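Local coordinates for coat protein (Sulfolobus turreted icosahedral virus, PDB 2BBD), which serves as the major capsid protein of the virion, probably building the icosahedral shell from double jelly-roll subunits akin to those of some bacterial and eukaryotic viruses, at residues 191-196 with 297-302; 199-204 with 292-297; 212-217 with 305-310; 232-237 with 245-250. One frame throughout, in Å; residues are numbered along the deposited sequence.

How the interactions relate
Following the chain from the N terminus, 191-196 leaves strand 182-193 and meets 297-302 about a hundred residues later, closing interaction 1. Strand 200-204 then pairs with 293-297, so interaction 2 lies within that span and shares L297 with it. Strand 210-219 takes up 305-310 in interaction 3, whose segments alternate with those of interactions 1 and 2. Interaction 4, the hairpin of 230-237 and 243-249, is short-range and is enclosed by all three. Interactions 2 and 4 build the sheet 200-204, 293-299, 230-237, 243-249; interaction 3 belongs to the facing sheet, and interaction 1 joins the two at one end of the jelly roll.

Interaction 1: residues 191-196 with 297-302; sequences FNVPAS and LALQNQ
N192 and P194 both lie to one side of the Q302 carboxamide, offset from its centre, while a water meets OE1 at the edge, near the plane, and joins it to the backbone N of A195. NE2 of Q302 is 3.9 Å from CB of N192, and OE1 of Q302 sits 4.0 Å from CA of P194. With CG anti to the backbone N (chi1 -178°) and the chain extended beyond it, Q302 also lays its CG against the carbonyl O of V193 at 3.3 Å.

The second flat group is the carbonyl of L299. S196 N reaches its O in the carbonyl plane, 2.8 Å away, while CA of A195 brings a C-H to the same oxygen. Another water bridges the segments, donating to the O atoms of P194 and L297 and accepting from L299 N. CG1 of V193 meets CD1 of L299 at 3.7 Å, the two side chains crossing at about a right angle. N301 leads away from 191-196, its ND2 bonded to OD1 of D229.

Both segments are leaving their strands here: 182-193 runs on toward 200-204, and 293-299 toward 303-313. Two such connections between facing sheets, meeting at one end of the sandwich, are characteristic of a viral jelly roll.

Interaction 2: residues 199-204 with 292-297; sequences PIHVAY and SIEYDL
V202 is pressed onto one face of the Y295 ring, and this is the tight part of the contact. Its CB stands 3.8 Å from the ring centroid, 21° off the normal, a CH-pi contact displaced toward the rim. CG1, anti to the backbone N (chi1 -178°), closes to 3.2 Å from CZ of Y295, while CG2 turns toward CG of L297. Both V202 and A203 face Y295, a classic beta bulge: V202 N bonds to Y295 O, and Y295 N to A203 O. The bulge slips the register by one residue, and beyond it I200 and L297 exchange two backbone bonds.

The other face of the strand pair, carrying H201, Y204, E294 and D296, is looser on the 200-204 side, where both rings are partly exposed. ND1 of H201 donates to OE1 of E294 at 2.7 Å, but the bond is bent (140° at the hydrogen) and meets the carboxylate from above its plane. CE1 of H201 stands 3.4 Å over the centre of the Y204 ring, and CD1 of Y204 rests 3.8 Å from CB of E294. OE2 of E294 comes within 2.8 Å of OD1 of D296, a closeness that may favour a proton on one of these buried carboxylates.

Strand 200-204 is the outermost of its sheet within this chain. Strand 293-299 bonds on its second side to 230-237, and the Y295 ring points into the sandwich against V305, S307 and Y309 of strand 303-313.

Interaction 3: residues 212-217 with 305-310; sequences KRQLVY and VYSLYV
CB of Y306 sits over one face of the Y217 ring, 3.5 Å from its centroid and 20° off the normal. CG of Y217 sits between its backbone N and carbonyl carbon (chi1 58°), which lays the ring across toward Y306. The two phenol rings are nearly parallel, at 22°, yet slid so far apart that they barely overlap; the CH-pi contact carries the pair. On the other sheet face, OG of S307 donates to OE1 of Q214 at 2.9 Å, in the amide plane and on a lone pair. The Q214 amide runs alongside the Y309 ring, and the same S307 OG lies over a face of that ring. CG of R213 packs 3.5 Å from CB of V310, the two side chains side by side.

These are antiparallel pairs of strands 210-219 and 303-313, the central strands of the B-I-D-G sheet of a jelly roll. The ladder is regular until K212 and R213 both donate to V310 O, at 3.0 and 3.2 Å from their N atoms, in a classic beta bulge.

Further out, Y233 of the facing sheet bonds to NE2 of Q214, so both ends of that buried amide are held. E187 takes the hydroxyl of Y217, D274 forms a salt bridge with R213, and helix 79-89 packs on L215 and V310.

Interaction 4: residues 232-237 with 245-250; sequences EYELKI and KIKVSW
This is the body of a beta hairpin at the edge of a four-stranded antiparallel sheet: strand 230-237 turns back as 243-249, which is outermost within this chain. Y233 pairs with V248 through two nearly straight backbone bonds. Further on, L235 N bonds to I246 O, and L235 O accepts from both K245 N and I246 N at 2.7 and 3.1 Å. K245 and I246 thus face one residue in a classic beta bulge.

On the inward face, CD1 of I246 meets CD2 of L235 at 3.6 Å, and its CG2 lies in the ring plane at the edge of Y233, 4.0 Å from CD2. Y233 also packs on Y295 and L297 of strand 293-299. The hairpin supplies strands E and F of the C-H-E-F sheet in a jelly roll; strand 293-299 covers the second edge of 230-237.

On the opposite face, K247 threads its aliphatic chain between two glutamates. OE1 of E234 is 3.4 Å from CE of K247, although NZ of K247 stays 4.3 Å from OE1 of E234, beyond a salt bridge. E232 bends at chi2 (91°), which folds its carboxylate back over the V248 backbone. Its OE2 lies across the V248 carbonyl, 2.9 Å from V248 O and close to the carbon as well, with no hydrogen bond between the two acceptors.

Where the strand ends, S249 N-caps helix 250-261, its OG bonded to A252 N, and the edge of the W250 ring comes 4.3 Å from CB of Y233 through CZ3.

Interaction 1: residues 191-196 with 297-302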
# COMPACT_ATOMS: atom_id res chain seq x y z
N PHE A 191 -8.27 14.75 -6.07
CA PHE A 191 -9.65 15.08 -5.78
C PHE A 191 -10.40 15.72 -6.94
O PHE A 191 -9.80 16.31 -7.84
CB PHE A 191 -9.71 15.99 -4.55
CG PHE A 191 -8.95 15.45 -3.37
CD1 PHE A 191 -9.32 14.25 -2.76
CD2 PHE A 191 -7.82 16.12 -2.89
CE1 PHE A 191 -8.58 13.72 -1.69
CE2 PHE A 191 -7.07 15.60 -1.82
CZ PHE A 191 -7.45 14.40 -1.23
N ASN A 192 -11.71 15.56 -6.89
CA ASN A 192 -12.62 16.15 -7.85
C ASN A 192 -12.36 15.85 -9.32
O ASN A 192 -12.36 16.76 -10.14
CB ASN A 192 -12.66 17.66 -7.62
CG ASN A 192 -12.68 18.02 -6.15
OD1 ASN A 192 -13.54 17.55 -5.40
ND2 ASN A 192 -11.73 18.85 -5.72
N VAL A 193 -12.15 14.59 -9.65
CA VAL A 193 -11.93 14.21 -11.04
C VAL A 193 -13.32 14.12 -11.69
O VAL A 193 -14.15 13.30 -11.29
CB VAL A 193 -11.25 12.85 -11.15
CG1 VAL A 193 -11.10 12.48 -12.62
CG2 VAL A 193 -9.90 12.88 -10.45
N PRO A 194 -13.58 14.97 -12.69
CA PRO A 194 -14.86 15.01 -13.40
C PRO A 194 -15.26 13.77 -14.20
O PRO A 194 -14.41 13.02 -14.68
CB PRO A 194 -14.72 16.24 -14.29
CG PRO A 194 -13.27 16.25 -14.62
CD PRO A 194 -12.62 15.93 -13.28
N ALA A 195 -16.56 13.57 -14.33
CA ALA A 195 -17.10 12.45 -15.08
C ALA A 195 -16.71 12.65 -16.53
O ALA A 195 -16.66 13.78 -17.01
CB ALA A 195 -18.63 12.41 -14.95
N SER A 196 -16.43 11.56 -17.24
CA SER A 196 -16.04 11.67 -18.63
C SER A 196 -16.15 10.32 -19.30
O SER A 196 -15.91 9.29 -18.68
CB SER A 196 -14.61 12.18 -18.75
OG SER A 196 -14.22 12.29 -20.11
N LEU A 297 -8.28 8.52 -16.39
CA LEU A 297 -9.46 7.71 -16.13
C LEU A 297 -10.73 8.27 -16.75
O LEU A 297 -10.86 9.48 -16.96
CB LEU A 297 -9.68 7.54 -14.62
CG LEU A 297 -8.63 6.81 -13.78
CD1 LEU A 297 -9.06 6.89 -12.31
CD2 LEU A 297 -8.49 5.35 -14.23
N ALA A 298 -11.65 7.37 -17.07
CA ALA A 298 -12.95 7.74 -17.59
C ALA A 298 -13.87 7.34 -16.46
O ALA A 298 -13.92 6.17 -16.08
CB ALA A 298 -13.28 6.93 -18.85
N LEU A 299 -14.60 8.31 -15.91
CA LEU A 299 -15.49 8.04 -14.79
C LEU A 299 -16.96 8.38 -15.05
O LEU A 299 -17.27 9.40 -15.64
CB LEU A 299 -15.03 8.81 -13.55
CG LEU A 299 -13.58 8.62 -13.09
CD1 LEU A 299 -13.30 9.55 -11.92
CD2 LEU A 299 -13.35 7.18 -12.70
N GLN A 300 -17.85 7.51 -14.56
CA GLN A 300 -19.30 7.69 -14.69
C GLN A 300 -19.82 8.83 -13.81
O GLN A 300 -20.90 9.37 -14.04
CB GLN A 300 -20.03 6.42 -14.27
CG GLN A 300 -19.72 5.18 -15.10
CD GLN A 300 -20.48 5.18 -16.41
OE1 GLN A 300 -19.96 5.57 -17.45
NE2 GLN A 300 -21.73 4.74 -16.35
N ASN A 301 -19.05 9.19 -12.79
CA ASN A 301 -19.41 10.25 -11.85
C ASN A 301 -18.16 11.02 -11.43
O ASN A 301 -17.04 10.50 -11.54
CB ASN A 301 -20.08 9.66 -10.59
CG ASN A 301 -21.51 9.15 -10.85
OD1 ASN A 301 -22.39 9.91 -11.24
ND2 ASN A 301 -21.74 7.85 -10.62
N GLN A 302 -18.33 12.24 -10.94
CA GLN A 302 -17.17 13.00 -10.48
C GLN A 302 -16.80 12.40 -9.14
O GLN A 302 -17.57 12.46 -8.18
CB GLN A 302 -17.52 14.48 -10.31
CG GLN A 302 -16.33 15.32 -9.87
CD GLN A 302 -16.61 16.81 -9.91
OE1 GLN A 302 -17.06 17.34 -10.93
NE2 GLN A 302 -16.34 17.50 -8.81
O HOH W 1 -13.49 10.82 -16.04
O HOH W 2 -18.35 16.01 -13.47
O HOH W 3 -16.97 6.78 -18.00

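Interaction 2: residues 199-204 with 292-297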
# COMPACT_ATOMS: atom_id res chain seq x y z
N PRO A 199 -11.00 8.96 -21.27
CA PRO A 199 -10.05 9.17 -20.17
C PRO A 199 -9.47 10.57 -20.09
O PRO A 199 -9.01 11.13 -21.09
CB PRO A 199 -8.98 8.11 -20.42
CG PRO A 199 -9.74 7.01 -21.12
CD PRO A 199 -10.62 7.79 -22.08
N ILE A 200 -9.50 11.15 -18.89
CA ILE A 200 -8.96 12.48 -18.68
C ILE A 200 -7.80 12.40 -17.68
O ILE A 200 -7.72 11.47 -16.88
CB ILE A 200 -10.04 13.44 -18.15
CG1 ILE A 200 -10.49 13.02 -16.76
CG2 ILE A 200 -11.23 13.45 -19.12
CD1 ILE A 200 -11.46 13.99 -16.14
N HIS A 201 -6.91 13.38 -17.75
CA HIS A 201 -5.73 13.44 -16.90
C HIS A 201 -5.99 13.43 -15.40
O HIS A 201 -6.70 14.29 -14.88
CB HIS A 201 -4.90 14.68 -17.23
CG HIS A 201 -3.73 14.88 -16.32
ND1 HIS A 201 -2.54 14.20 -16.49
CD2 HIS A 201 -3.57 15.64 -15.21
CE1 HIS A 201 -1.70 14.53 -15.53
NE2 HIS A 201 -2.30 15.41 -14.74
N VAL A 202 -5.40 12.46 -14.71
CA VAL A 202 -5.52 12.37 -13.26
C VAL A 202 -4.24 12.95 -12.63
O VAL A 202 -4.30 13.92 -11.88
CB VAL A 202 -5.69 10.91 -12.81
CG1 VAL A 202 -5.86 10.86 -11.29
CG2 VAL A 202 -6.89 10.28 -13.51
N ALA A 203 -3.10 12.36 -12.96
CA ALA A 203 -1.81 12.82 -12.43
C ALA A 203 -0.64 12.33 -13.27
O ALA A 203 -0.79 11.47 -14.14
CB ALA A 203 -1.64 12.34 -10.98
N TYR A 204 0.54 12.90 -13.01
CA TYR A 204 1.77 12.50 -13.68
C TYR A 204 2.54 11.64 -12.70
O TYR A 204 2.46 11.85 -11.49
CB TYR A 204 2.64 13.72 -14.03
CG TYR A 204 2.06 14.63 -15.09
CD1 TYR A 204 2.02 14.26 -16.43
CD2 TYR A 204 1.55 15.88 -14.73
CE1 TYR A 204 1.48 15.12 -17.40
CE2 TYR A 204 1.01 16.74 -15.68
CZ TYR A 204 0.98 16.35 -17.01
OH TYR A 204 0.42 17.20 -17.94
N SER A 292 6.10 13.57 -17.71
CA SER A 292 6.22 12.92 -19.00
C SER A 292 5.26 11.75 -19.18
O SER A 292 4.93 11.36 -20.30
CB SER A 292 7.65 12.45 -19.21
OG SER A 292 8.54 13.56 -19.19
N ILE A 293 4.81 11.17 -18.07
CA ILE A 293 3.88 10.06 -18.12
C ILE A 293 2.74 10.32 -17.15
O ILE A 293 2.97 10.62 -15.97
CB ILE A 293 4.57 8.72 -17.78
CG1 ILE A 293 5.83 8.55 -18.64
CG2 ILE A 293 3.62 7.57 -18.03
CD1 ILE A 293 6.57 7.23 -18.42
N GLU A 294 1.52 10.21 -17.65
CA GLU A 294 0.32 10.45 -16.87
C GLU A 294 -0.59 9.23 -16.90
O GLU A 294 -0.48 8.39 -17.79
CB GLU A 294 -0.46 11.62 -17.47
CG GLU A 294 -0.73 11.43 -18.97
CD GLU A 294 -1.78 12.38 -19.54
OE1 GLU A 294 -1.89 13.53 -19.06
OE2 GLU A 294 -2.48 11.98 -20.49
N TYR A 295 -1.47 9.12 -15.91
CA TYR A 295 -2.45 8.05 -15.91
C TYR A 295 -3.78 8.79 -15.97
O TYR A 295 -3.96 9.82 -15.31
CB TYR A 295 -2.30 7.12 -14.70
CG TYR A 295 -2.94 7.55 -13.40
CD1 TYR A 295 -4.27 7.26 -13.12
CD2 TYR A 295 -2.18 8.19 -12.41
CE1 TYR A 295 -4.83 7.58 -11.88
CE2 TYR A 295 -2.74 8.52 -11.18
CZ TYR A 295 -4.06 8.21 -10.92
OH TYR A 295 -4.61 8.55 -9.71
N ASP A 296 -4.69 8.30 -16.80
CA ASP A 296 -5.99 8.93 -17.01
C ASP A 296 -7.14 7.97 -16.76
O ASP A 296 -7.00 6.76 -16.91
CB ASP A 296 -6.09 9.43 -18.46
CG ASP A 296 -4.84 10.17 -18.91
OD1 ASP A 296 -4.45 10.00 -20.08
OD2 ASP A 296 -4.24 10.91 -18.10
N LEU A 297 -8.28 8.52 -16.39
CA LEU A 297 -9.46 7.71 -16.13
C LEU A 297 -10.73 8.27 -16.75
O LEU A 297 -10.86 9.48 -16.96
CB LEU A 297 -9.68 7.54 -14.62
CG LEU A 297 -8.63 6.81 -13.78
CD1 LEU A 297 -9.06 6.89 -12.31
CD2 LEU A 297 -8.49 5.35 -14.23

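Interaction 3: residues 212-217 with 305-310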
# COMPACT_ATOMS: atom_id res chain seq x y z
N LYS A 212 6.59 -0.52 -10.06
CA LYS A 212 6.30 -1.93 -10.25
C LYS A 212 4.80 -2.09 -10.53
O LYS A 212 4.41 -2.67 -11.54
CB LYS A 212 6.71 -2.73 -9.01
CG LYS A 212 6.42 -4.21 -9.12
CD LYS A 212 6.91 -4.96 -7.88
CE LYS A 212 6.52 -6.43 -7.95
NZ LYS A 212 6.80 -7.15 -6.67
N ARG A 213 3.96 -1.59 -9.64
CA ARG A 213 2.53 -1.70 -9.86
C ARG A 213 1.77 -0.54 -9.23
O ARG A 213 2.23 0.07 -8.26
CB ARG A 213 1.99 -3.03 -9.34
CG ARG A 213 2.09 -3.21 -7.84
CD ARG A 213 1.71 -4.62 -7.47
NE ARG A 213 2.51 -5.58 -8.22
CZ ARG A 213 2.80 -6.80 -7.79
NH1 ARG A 213 2.37 -7.22 -6.61
NH2 ARG A 213 3.55 -7.60 -8.54
N GLN A 214 0.61 -0.24 -9.80
CA GLN A 214 -0.21 0.85 -9.31
C GLN A 214 -1.61 0.38 -8.95
O GLN A 214 -2.30 -0.23 -9.78
CB GLN A 214 -0.31 1.93 -10.38
CG GLN A 214 -1.09 3.15 -9.97
CD GLN A 214 -1.42 4.04 -11.15
OE1 GLN A 214 -1.85 5.19 -10.99
NE2 GLN A 214 -1.24 3.50 -12.35
N LEU A 215 -2.01 0.65 -7.72
CA LEU A 215 -3.34 0.30 -7.26
C LEU A 215 -4.17 1.57 -7.36
O LEU A 215 -3.80 2.60 -6.81
CB LEU A 215 -3.34 -0.18 -5.80
CG LEU A 215 -4.74 -0.15 -5.16
CD1 LEU A 215 -5.70 -1.07 -5.93
CD2 LEU A 215 -4.64 -0.58 -3.69
N VAL A 216 -5.28 1.48 -8.07
CA VAL A 216 -6.15 2.63 -8.23
C VAL A 216 -7.55 2.30 -7.77
O VAL A 216 -8.10 1.26 -8.14
CB VAL A 216 -6.25 3.09 -9.70
CG1 VAL A 216 -7.17 4.32 -9.79
CG2 VAL A 216 -4.86 3.39 -10.26
N TYR A 217 -8.11 3.16 -6.93
CA TYR A 217 -9.48 2.97 -6.49
C TYR A 217 -10.15 4.32 -6.48
O TYR A 217 -9.51 5.35 -6.28
CB TYR A 217 -9.59 2.27 -5.13
CG TYR A 217 -8.89 2.95 -3.98
CD1 TYR A 217 -7.52 2.80 -3.78
CD2 TYR A 217 -9.62 3.70 -3.05
CE1 TYR A 217 -6.89 3.37 -2.68
CE2 TYR A 217 -8.99 4.28 -1.94
CZ TYR A 217 -7.62 4.10 -1.76
OH TYR A 217 -6.99 4.65 -0.66
N VAL A 305 -10.04 10.22 -6.64
CA VAL A 305 -9.21 9.10 -7.03
C VAL A 305 -8.00 8.89 -6.13
O VAL A 305 -7.33 9.85 -5.73
CB VAL A 305 -8.72 9.28 -8.49
CG1 VAL A 305 -7.95 8.04 -8.95
CG2 VAL A 305 -9.92 9.58 -9.41
N TYR A 306 -7.69 7.64 -5.85
CA TYR A 306 -6.56 7.29 -5.02
C TYR A 306 -5.63 6.33 -5.72
O TYR A 306 -6.04 5.28 -6.20
CB TYR A 306 -7.05 6.70 -3.71
CG TYR A 306 -7.84 7.71 -2.93
CD1 TYR A 306 -7.20 8.68 -2.17
CD2 TYR A 306 -9.23 7.74 -3.02
CE1 TYR A 306 -7.92 9.66 -1.52
CE2 TYR A 306 -9.96 8.71 -2.38
CZ TYR A 306 -9.31 9.67 -1.63
OH TYR A 306 -10.04 10.66 -1.01
N SER A 307 -4.36 6.72 -5.78
CA SER A 307 -3.35 5.90 -6.42
C SER A 307 -2.24 5.49 -5.45
O SER A 307 -1.50 6.34 -4.93
CB SER A 307 -2.75 6.68 -7.59
OG SER A 307 -1.71 5.95 -8.20
N LEU A 308 -2.13 4.19 -5.20
CA LEU A 308 -1.10 3.67 -4.32
C LEU A 308 -0.02 3.05 -5.20
O LEU A 308 -0.23 2.01 -5.85
CB LEU A 308 -1.70 2.62 -3.37
CG LEU A 308 -0.80 2.12 -2.23
CD1 LEU A 308 -1.65 1.41 -1.18
CD2 LEU A 308 0.26 1.18 -2.77
N TYR A 309 1.13 3.70 -5.22
CA TYR A 309 2.27 3.26 -6.02
C TYR A 309 3.23 2.30 -5.34
O TYR A 309 3.89 2.65 -4.35
CB TYR A 309 3.05 4.47 -6.50
CG TYR A 309 2.30 5.33 -7.47
CD1 TYR A 309 2.07 4.90 -8.77
CD2 TYR A 309 1.83 6.58 -7.09
CE1 TYR A 309 1.41 5.71 -9.68
CE2 TYR A 309 1.17 7.40 -7.98
CZ TYR A 309 0.96 6.96 -9.27
OH TYR A 309 0.32 7.78 -10.16
N VAL A 310 3.33 1.09 -5.87
CA VAL A 310 4.27 0.15 -5.31
C VAL A 310 5.53 0.32 -6.16
O VAL A 310 5.65 -0.29 -7.23
CB VAL A 310 3.76 -1.29 -5.40
CG1 VAL A 310 4.81 -2.23 -4.86
CG2 VAL A 310 2.47 -1.43 -4.58

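Interaction 4: residues 232-237 with 245-250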
# COMPACT_ATOMS: atom_id res chain seq x y z
N GLU A 232 -12.59 3.28 -18.06
CA GLU A 232 -11.38 3.16 -18.86
C GLU A 232 -10.16 3.72 -18.14
O GLU A 232 -10.26 4.73 -17.44
CB GLU A 232 -11.57 3.90 -20.19
CG GLU A 232 -10.46 3.69 -21.21
CD GLU A 232 -10.73 2.52 -22.14
OE1 GLU A 232 -11.91 2.17 -22.34
OE2 GLU A 232 -9.75 1.94 -22.68
N TYR A 233 -9.01 3.07 -18.34
CA TYR A 233 -7.75 3.50 -17.75
C TYR A 233 -6.75 3.71 -18.88
O TYR A 233 -6.69 2.92 -19.82
CB TYR A 233 -7.19 2.43 -16.79
CG TYR A 233 -5.78 2.73 -16.32
CD1 TYR A 233 -5.55 3.46 -15.15
CD2 TYR A 233 -4.67 2.29 -17.05
CE1 TYR A 233 -4.26 3.75 -14.73
CE2 TYR A 233 -3.37 2.58 -16.63
CZ TYR A 233 -3.17 3.30 -15.47
OH TYR A 233 -1.90 3.59 -15.05
N GLU A 234 -5.95 4.76 -18.77
CA GLU A 234 -4.99 5.08 -19.81
C GLU A 234 -3.66 5.58 -19.24
O GLU A 234 -3.65 6.48 -18.40
CB GLU A 234 -5.61 6.14 -20.71
CG GLU A 234 -4.89 6.40 -22.02
CD GLU A 234 -5.56 7.53 -22.80
OE1 GLU A 234 -6.80 7.66 -22.73
OE2 GLU A 234 -4.84 8.28 -23.50
N LEU A 235 -2.57 4.97 -19.68
CA LEU A 235 -1.23 5.38 -19.27
C LEU A 235 -0.62 5.94 -20.55
O LEU A 235 -0.39 5.21 -21.52
CB LEU A 235 -0.39 4.19 -18.78
CG LEU A 235 0.98 4.62 -18.25
CD1 LEU A 235 0.79 5.47 -16.99
CD2 LEU A 235 1.85 3.39 -17.96
N LYS A 236 -0.37 7.25 -20.55
CA LYS A 236 0.13 7.90 -21.75
C LYS A 236 1.41 8.71 -21.59
O LYS A 236 1.60 9.42 -20.60
CB LYS A 236 -0.99 8.80 -22.30
CG LYS A 236 -0.66 9.57 -23.57
CD LYS A 236 -1.82 10.51 -23.89
CE LYS A 236 -1.60 11.28 -25.18
NZ LYS A 236 -2.74 12.22 -25.46
N ILE A 237 2.29 8.60 -22.59
CA ILE A 237 3.54 9.35 -22.62
C ILE A 237 3.17 10.68 -23.25
O ILE A 237 2.77 10.73 -24.41
CB ILE A 237 4.61 8.65 -23.52
CG1 ILE A 237 4.80 7.19 -23.10
CG2 ILE A 237 5.94 9.39 -23.43
CD1 ILE A 237 5.22 7.00 -21.66
N LYS A 245 0.55 3.92 -23.71
CA LYS A 245 1.31 2.72 -23.40
C LYS A 245 0.30 1.71 -22.86
O LYS A 245 0.51 0.50 -22.91
CB LYS A 245 2.39 3.01 -22.36
CG LYS A 245 3.57 3.80 -22.90
CD LYS A 245 4.28 3.04 -24.03
CE LYS A 245 4.81 1.69 -23.55
NZ LYS A 245 5.60 0.99 -24.60
N ILE A 246 -0.79 2.25 -22.33
CA ILE A 246 -1.86 1.43 -21.79
C ILE A 246 -3.18 2.15 -22.04
O ILE A 246 -3.33 3.34 -21.74
CB ILE A 246 -1.72 1.19 -20.28
CG1 ILE A 246 -0.32 0.69 -19.94
CG2 ILE A 246 -2.75 0.16 -19.83
CD1 ILE A 246 -0.09 0.44 -18.46
N LYS A 247 -4.13 1.42 -22.61
CA LYS A 247 -5.47 1.93 -22.91
C LYS A 247 -6.36 0.70 -22.77
O LYS A 247 -6.40 -0.15 -23.66
CB LYS A 247 -5.53 2.46 -24.34
CG LYS A 247 -6.85 3.11 -24.69
CD LYS A 247 -7.02 4.45 -23.99
CE LYS A 247 -8.35 5.08 -24.37
NZ LYS A 247 -8.51 5.17 -25.84
N VAL A 248 -7.05 0.61 -21.64
CA VAL A 248 -7.88 -0.55 -21.37
C VAL A 248 -9.16 -0.18 -20.65
O VAL A 248 -9.24 0.89 -20.04
CB VAL A 248 -7.08 -1.57 -20.49
CG1 VAL A 248 -7.97 -2.73 -20.07
CG2 VAL A 248 -5.88 -2.09 -21.26
N SER A 249 -10.15 -1.05 -20.72
CA SER A 249 -11.41 -0.81 -20.03
C SER A 249 -11.19 -1.29 -18.60
O SER A 249 -10.32 -2.13 -18.35
CB SER A 249 -12.54 -1.63 -20.66
OG SER A 249 -12.27 -3.01 -20.54
N TRP A 250 -11.96 -0.77 -17.67
CA TRP A 250 -11.82 -1.17 -16.28
C TRP A 250 -12.10 -2.67 -16.14
O TRP A 250 -11.40 -3.38 -15.42
CB TRP A 250 -12.77 -0.35 -15.42
CG TRP A 250 -12.38 -0.30 -13.97
CD1 TRP A 250 -13.05 -0.85 -12.93
CD2 TRP A 250 -11.27 0.40 -13.41
NE1 TRP A 250 -12.43 -0.53 -11.74
CE2 TRP A 250 -11.33 0.24 -12.01
CE3 TRP A 250 -10.22 1.16 -13.96
CZ2 TRP A 250 -10.39 0.80 -11.15
CZ3 TRP A 250 -9.29 1.72 -13.10
CH2 TRP A 250 -9.38 1.54 -11.71